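Local coordinates for protein Rho guanine nucleotide exchange factor TIAM2 (Mus musculus, PDB 3A8P) that activates the GTPase Rac1 by stimulating its GDP-GTP exchange, linking extracellular laminin signals to the cytoskeleton and neurite growth, and here contributes its protein- and membrane-binding PHCCEx domain, at residues S77-V82 / N114-I119; R37-Y42 / V101-A106. One frame throughout, in Å; residues are numbered along the deposited sequence.

Both contacts belong to the PH part of the PHCCEx domain, with centres 14 Å apart and nearest atoms about 4 Å apart. Interaction 1 sets strand 78-81 against helix 109-130, the C-terminal helix of the PH fold; interaction 2 joins the segment leading into strand 40-47 to strand 101-105 through the indole of Trp-39. Strand 101-105 is followed in the chain by helix 109-130, which ties the two together. Phe-92 of strand 91-95 connects them in space, touching Val-79 of interaction 1 and the ring of Phe-104 in interaction 2. Neither belongs to a catalytic site, since nucleotide exchange is the work of the DH domain elsewhere in the protein.

Interaction 1 of 2, residues S77-V82 / N114-I119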
loop_
_atom_site.group_PDB
_atom_site.type_symbol
_atom_site.label_atom_id
_atom_site.label_comp_id
_atom_site.label_asym_id
_atom_site.label_seq_id
_atom_site.Cartn_x
_atom_site.Cartn_y
_atom_site.Cartn_z
ATOM N N SER A 77 0.037 6.406 -0.305
ATOM C CA SER A 77 0.725 5.303 0.359
ATOM C C SER A 77 -0.162 4.598 1.382
ATOM O O SER A 77 -1.255 5.054 1.696
ATOM C CB SER A 77 1.984 5.807 1.081
ATOM O OG SER A 77 2.958 6.275 0.162
ATOM N N ILE A 78 0.333 3.472 1.877
ATOM C CA ILE A 78 -0.328 2.696 2.914
ATOM C C ILE A 78 0.762 2.478 3.966
ATOM O O ILE A 78 1.922 2.262 3.625
ATOM C CB ILE A 78 -0.828 1.321 2.396
ATOM C CG1 ILE A 78 -1.966 1.521 1.389
ATOM C CG2 ILE A 78 -1.310 0.475 3.575
ATOM C CD1 ILE A 78 -2.460 0.235 0.730
ATOM N N VAL A 79 0.406 2.573 5.240
ATOM C CA VAL A 79 1.389 2.377 6.296
ATOM C C VAL A 79 0.873 1.269 7.205
ATOM O O VAL A 79 -0.314 1.230 7.538
ATOM C CB VAL A 79 1.599 3.671 7.121
ATOM C CG1 VAL A 79 2.862 3.541 7.983
ATOM C CG2 VAL A 79 1.721 4.871 6.188
ATOM N N GLN A 80 1.759 0.362 7.592
ATOM C CA GLN A 80 1.370 -0.756 8.448
ATOM C C GLN A 80 2.411 -0.991 9.526
ATOM O O GLN A 80 3.614 -0.940 9.258
ATOM C CB GLN A 80 1.239 -2.041 7.615
ATOM C CG GLN A 80 0.078 -2.075 6.617
ATOM C CD GLN A 80 -1.279 -2.065 7.299
ATOM O OE1 GLN A 80 -1.847 -1.002 7.569
ATOM N NE2 GLN A 80 -1.796 -3.245 7.597
ATOM N N SER A 81 1.962 -1.259 10.744
ATOM C CA SER A 81 2.900 -1.541 11.816
ATOM C C SER A 81 3.434 -2.953 11.569
ATOM O O SER A 81 2.754 -3.786 10.961
ATOM C CB SER A 81 2.200 -1.497 13.174
ATOM O OG SER A 81 1.238 -2.537 13.280
ATOM N N VAL A 82 4.649 -3.210 12.036
ATOM C CA VAL A 82 5.270 -4.523 11.891
ATOM C C VAL A 82 5.719 -4.987 13.280
ATOM O O VAL A 82 6.913 -5.107 13.554
ATOM C CB VAL A 82 6.501 -4.455 10.946
ATOM C CG1 VAL A 82 7.017 -5.873 10.635
ATOM C CG2 VAL A 82 6.128 -3.713 9.670
ATOM N N ASN A 114 1.647 7.826 16.025
ATOM C CA ASN A 114 1.590 9.213 15.596
ATOM C C ASN A 114 2.062 9.361 14.146
ATOM O O ASN A 114 1.496 10.155 13.389
ATOM C CB ASN A 114 2.428 10.105 16.524
ATOM C CG ASN A 114 1.801 10.268 17.899
ATOM O OD1 ASN A 114 0.597 10.105 18.061
ATOM N ND2 ASN A 114 2.617 10.610 18.892
ATOM N N TRP A 115 3.089 8.597 13.767
ATOM C CA TRP A 115 3.630 8.633 12.406
ATOM C C TRP A 115 2.631 8.068 11.405
ATOM O O TRP A 115 2.401 8.646 10.337
ATOM C CB TRP A 115 4.927 7.827 12.316
ATOM C CG TRP A 115 6.156 8.625 12.647
ATOM C CD1 TRP A 115 6.928 8.522 13.765
ATOM C CD2 TRP A 115 6.742 9.662 11.845
ATOM N NE1 TRP A 115 7.963 9.431 13.712
ATOM C CE2 TRP A 115 7.873 10.142 12.545
ATOM C CE3 TRP A 115 6.420 10.231 10.602
ATOM C CZ2 TRP A 115 8.689 11.168 12.045
ATOM C CZ3 TRP A 115 7.232 11.253 10.101
ATOM C CH2 TRP A 115 8.355 11.709 10.825
ATOM N N VAL A 116 2.047 6.926 11.752
ATOM C CA VAL A 116 1.068 6.291 10.887
ATOM C C VAL A 116 -0.107 7.238 10.670
ATOM O O VAL A 116 -0.551 7.433 9.542
ATOM C CB VAL A 116 0.553 4.959 11.502
ATOM C CG1 VAL A 116 -0.686 4.466 10.745
ATOM C CG2 VAL A 116 1.643 3.916 11.428
ATOM N N THR A 117 -0.600 7.829 11.755
ATOM C CA THR A 117 -1.723 8.752 11.674
ATOM C C THR A 117 -1.369 9.956 10.800
ATOM O O THR A 117 -2.154 10.374 9.942
ATOM C CB THR A 117 -2.129 9.250 13.086
ATOM O OG1 THR A 117 -2.583 8.141 13.873
ATOM C CG2 THR A 117 -3.245 10.306 12.997
ATOM N N ALA A 118 -0.177 10.503 11.024
ATOM C CA ALA A 118 0.302 11.661 10.276
ATOM C C ALA A 118 0.395 11.386 8.769
ATOM O O ALA A 118 -0.131 12.147 7.960
ATOM C CB ALA A 118 1.682 12.111 10.828
ATOM N N ILE A 119 1.052 10.296 8.395
ATOM C CA ILE A 119 1.212 9.964 6.982
ATOM C C ILE A 119 -0.128 9.697 6.305
ATOM O O ILE A 119 -0.386 10.194 5.205
ATOM C CB ILE A 119 2.156 8.754 6.816
ATOM C CG1 ILE A 119 3.566 9.166 7.255
ATOM C CG2 ILE A 119 2.156 8.268 5.362
ATOM C CD1 ILE A 119 4.542 8.021 7.411
#
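Val-79 meets Val-116 and Ile-119 through methyl groups, with no flat group between them: the indole of Trp-115 leaves on another side of the helix, where it makes a cation-pi contact with Lys-13 and touches Leu-17. The two branches of Val-79 divide the work. Val-79 CG1, anti to the backbone N (chi1 -166°), stands 3.7 Å from Val-116 CG2, and the two valines pass alongside each other, running opposite ways. The other branch, Val-79 CG2, is turned to Ile-119 and comes within 3.5 Å of Ile-119 CG2; here the valine side chain lies roughly perpendicular to that of the isoleucine. Val-79 CG2 is also 4.0 Å from Ile-119 CB, so it rests against the branched base of the isoleucine and not against its longer arm. Val-116 and Ile-119 are three residues apart, hence neighbours on one face of the helix, and together they receive the valine. All three residues are buried. The next residue of the helix adds a polar tie: His-120 NE2 accepts a hydrogen bond from the backbone N of Val-79, fixing the strand beside the helix. This is the PH-fold arrangement in which the C-terminal helix, here 109-130, packs against the beta sandwich. Strand 78-81 pairs antiparallel with strand 91-95, through backbone bonds of Ile-78 with Ser-95 and Gln-80 with Cys-93. Its alternate residues, Ile-78 and Gln-80, point away from helix 109-130 and touch helices 171-206 and 236-245, placing this strand between the PH core and the CC-Ex helices.

Interaction 2 of 2, residues R37-Y42 / V101-A106; sequences RKWKQY and VYLFQA
The backbones of 37-42 and 101-106 stay well separated, 8.6 Å between the CA atoms of Trp-39 and Phe-104 at their closest, with no hydrogen bond across, and the indole of Trp-39 bridges the distance. In this PH-domain beta sandwich the long strand 11-26 pairs antiparallel with both strand 40-47 and strand 101-105, so the tryptophan reaches from a segment bonded to one part of that strand to a strand bonded to another. Its CG lies beside the backbone N and anti to the carbonyl carbon (chi1 -65°), which sends the six-membered ring toward strand 101-105, leading with CZ3 and CH2. Trp-39 CH2 is 3.7 Å from Leu-103 CB, the side chains crossing at a slant. Trp-39 CZ3 comes within 4.0 Å of Phe-104 C, which sits at the ring edge near its plane, and within 4.2 Å of Gln-105 CB. Leu-103 and Gln-105 are two apart on the strand and both point toward the tryptophan; their CB atoms lie on opposite sides of the indole plane, so the ring edge enters between them like a wedge. Lys-20 and Lys-88 also touch this partly exposed indole, consistent with a place on the outside of the sandwich. Phe-104 points the other way, into the core, where its ring meets those of Phe-92, with planes at about 20°, and Phe-19. Gln-105 gives Trp-39 its aliphatic base, while its amide is engaged elsewhere: Gln-105 NE2 hydrogen-bonds to the backbone O of Glu-89.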
loop_
_atom_site.group_PDB
_atom_site.type_symbol
_atom_site.label_atom_id
_atom_site.label_comp_id
_atom_site.label_asym_id
_atom_site.label_seq_id
_atom_site.Cartn_x
_atom_site.Cartn_y
_atom_site.Cartn_z
ATOM N N ARG A 37 20.730 -3.564 1.826
ATOM C CA ARG A 37 19.885 -2.753 2.694
ATOM C C ARG A 37 20.291 -2.869 4.164
ATOM O O ARG A 37 20.553 -3.964 4.662
ATOM C CB ARG A 37 18.415 -3.158 2.522
ATOM C CG ARG A 37 18.092 -4.582 2.941
ATOM C CD ARG A 37 16.636 -4.924 2.649
ATOM N NE ARG A 37 16.242 -6.215 3.216
ATOM C CZ ARG A 37 16.744 -7.392 2.847
ATOM N NH1 ARG A 37 17.669 -7.461 1.899
ATOM N NH2 ARG A 37 16.320 -8.504 3.433
ATOM N N LYS A 38 20.347 -1.728 4.847
ATOM C CA LYS A 38 20.707 -1.678 6.264
ATOM C C LYS A 38 20.021 -0.493 6.957
ATOM O O LYS A 38 19.570 0.446 6.291
ATOM C CB LYS A 38 22.227 -1.581 6.418
ATOM C CG LYS A 38 22.873 -0.475 5.605
ATOM C CD LYS A 38 24.387 -0.533 5.737
ATOM C CE LYS A 38 25.071 0.488 4.844
ATOM N NZ LYS A 38 26.554 0.400 4.962
ATOM N N TRP A 39 19.936 -0.539 8.286
ATOM C CA TRP A 39 19.278 0.523 9.047
ATOM C C TRP A 39 20.138 1.767 9.257
ATOM O O TRP A 39 21.235 1.689 9.800
ATOM C CB TRP A 39 18.834 0.028 10.434
ATOM C CG TRP A 39 17.764 -1.054 10.474
ATOM C CD1 TRP A 39 17.959 -2.386 10.704
ATOM C CD2 TRP A 39 16.343 -0.869 10.388
ATOM N NE1 TRP A 39 16.749 -3.041 10.778
ATOM C CE2 TRP A 39 15.741 -2.135 10.586
ATOM C CE3 TRP A 39 15.517 0.243 10.168
ATOM C CZ2 TRP A 39 14.349 -2.318 10.574
ATOM C CZ3 TRP A 39 14.131 0.060 10.158
ATOM C CH2 TRP A 39 13.565 -1.211 10.360
ATOM N N LYS A 40 19.623 2.915 8.838
ATOM C CA LYS A 40 20.319 4.183 9.022
ATOM C C LYS A 40 19.335 5.106 9.723
ATOM O O LYS A 40 18.137 5.058 9.451
ATOM C CB LYS A 40 20.725 4.786 7.674
ATOM C CG LYS A 40 21.691 3.927 6.878
ATOM C CD LYS A 40 21.961 4.530 5.509
ATOM C CE LYS A 40 22.855 3.626 4.667
ATOM N NZ LYS A 40 23.042 4.184 3.300
ATOM N N GLN A 41 19.834 5.944 10.621
ATOM C CA GLN A 41 18.975 6.865 11.361
ATOM C C GLN A 41 18.944 8.234 10.699
ATOM O O GLN A 41 19.952 8.705 10.196
ATOM C CB GLN A 41 19.476 6.998 12.801
ATOM C CG GLN A 41 18.607 7.859 13.693
ATOM C CD GLN A 41 19.210 8.025 15.071
ATOM O OE1 GLN A 41 20.395 8.320 15.200
ATOM N NE2 GLN A 41 18.398 7.846 16.108
ATOM N N TYR A 42 17.779 8.873 10.702
ATOM C CA TYR A 42 17.634 10.188 10.100
ATOM C C TYR A 42 16.642 11.011 10.896
ATOM O O TYR A 42 15.744 10.465 11.528
ATOM C CB TYR A 42 17.056 10.091 8.681
ATOM C CG TYR A 42 17.905 9.409 7.635
ATOM C CD1 TYR A 42 18.955 10.084 7.017
ATOM C CD2 TYR A 42 17.631 8.104 7.231
ATOM C CE1 TYR A 42 19.708 9.482 6.022
ATOM C CE2 TYR A 42 18.379 7.487 6.236
ATOM C CZ TYR A 42 19.414 8.184 5.633
ATOM O OH TYR A 42 20.138 7.602 4.621
ATOM N N VAL A 101 8.678 -0.440 -1.121
ATOM C CA VAL A 101 8.315 -0.740 0.257
ATOM C C VAL A 101 9.483 -0.318 1.151
ATOM O O VAL A 101 10.647 -0.566 0.824
ATOM C CB VAL A 101 8.019 -2.245 0.449
ATOM C CG1 VAL A 101 7.584 -2.519 1.881
ATOM C CG2 VAL A 101 6.920 -2.684 -0.528
ATOM N N TYR A 102 9.160 0.331 2.267
ATOM C CA TYR A 102 10.172 0.825 3.196
ATOM C C TYR A 102 9.865 0.459 4.641
ATOM O O TYR A 102 8.706 0.328 5.028
ATOM C CB TYR A 102 10.255 2.351 3.109
ATOM C CG TYR A 102 10.499 2.885 1.718
ATOM C CD1 TYR A 102 11.792 3.003 1.211
ATOM C CD2 TYR A 102 9.434 3.254 0.904
ATOM C CE1 TYR A 102 12.019 3.482 -0.077
ATOM C CE2 TYR A 102 9.647 3.726 -0.381
ATOM C CZ TYR A 102 10.940 3.839 -0.867
ATOM O OH TYR A 102 11.143 4.301 -2.149
ATOM N N LEU A 103 10.920 0.308 5.432
ATOM C CA LEU A 103 10.781 0.007 6.842
ATOM C C LEU A 103 11.258 1.216 7.632
ATOM O O LEU A 103 12.180 1.916 7.212
ATOM C CB LEU A 103 11.612 -1.216 7.223
ATOM C CG LEU A 103 11.089 -2.564 6.721
ATOM C CD1 LEU A 103 12.003 -3.669 7.232
ATOM C CD2 LEU A 103 9.659 -2.788 7.194
ATOM N N PHE A 104 10.604 1.460 8.759
ATOM C CA PHE A 104 10.934 2.556 9.658
ATOM C C PHE A 104 10.833 2.034 11.089
ATOM O O PHE A 104 10.066 1.113 11.367
ATOM C CB PHE A 104 9.928 3.710 9.524
ATOM C CG PHE A 104 10.028 4.476 8.241
ATOM C CD1 PHE A 104 10.965 5.494 8.094
ATOM C CD2 PHE A 104 9.165 4.202 7.183
ATOM C CE1 PHE A 104 11.042 6.232 6.916
ATOM C CE2 PHE A 104 9.233 4.932 5.998
ATOM C CZ PHE A 104 10.171 5.949 5.864
ATOM N N GLN A 105 11.607 2.614 11.996
ATOM C CA GLN A 105 11.518 2.227 13.391
ATOM C C GLN A 105 11.336 3.497 14.195
ATOM O O GLN A 105 12.226 4.349 14.229
ATOM C CB GLN A 105 12.772 1.498 13.872
ATOM C CG GLN A 105 12.763 1.315 15.398
ATOM C CD GLN A 105 13.962 0.551 15.924
ATOM O OE1 GLN A 105 15.064 0.671 15.401
ATOM N NE2 GLN A 105 13.750 -0.228 16.981
ATOM N N ALA A 106 10.169 3.632 14.815
ATOM C CA ALA A 106 9.855 4.796 15.620
ATOM C C ALA A 106 10.576 4.683 16.960
ATOM O O ALA A 106 11.317 3.730 17.187
ATOM C CB ALA A 106 8.362 4.886 15.832
#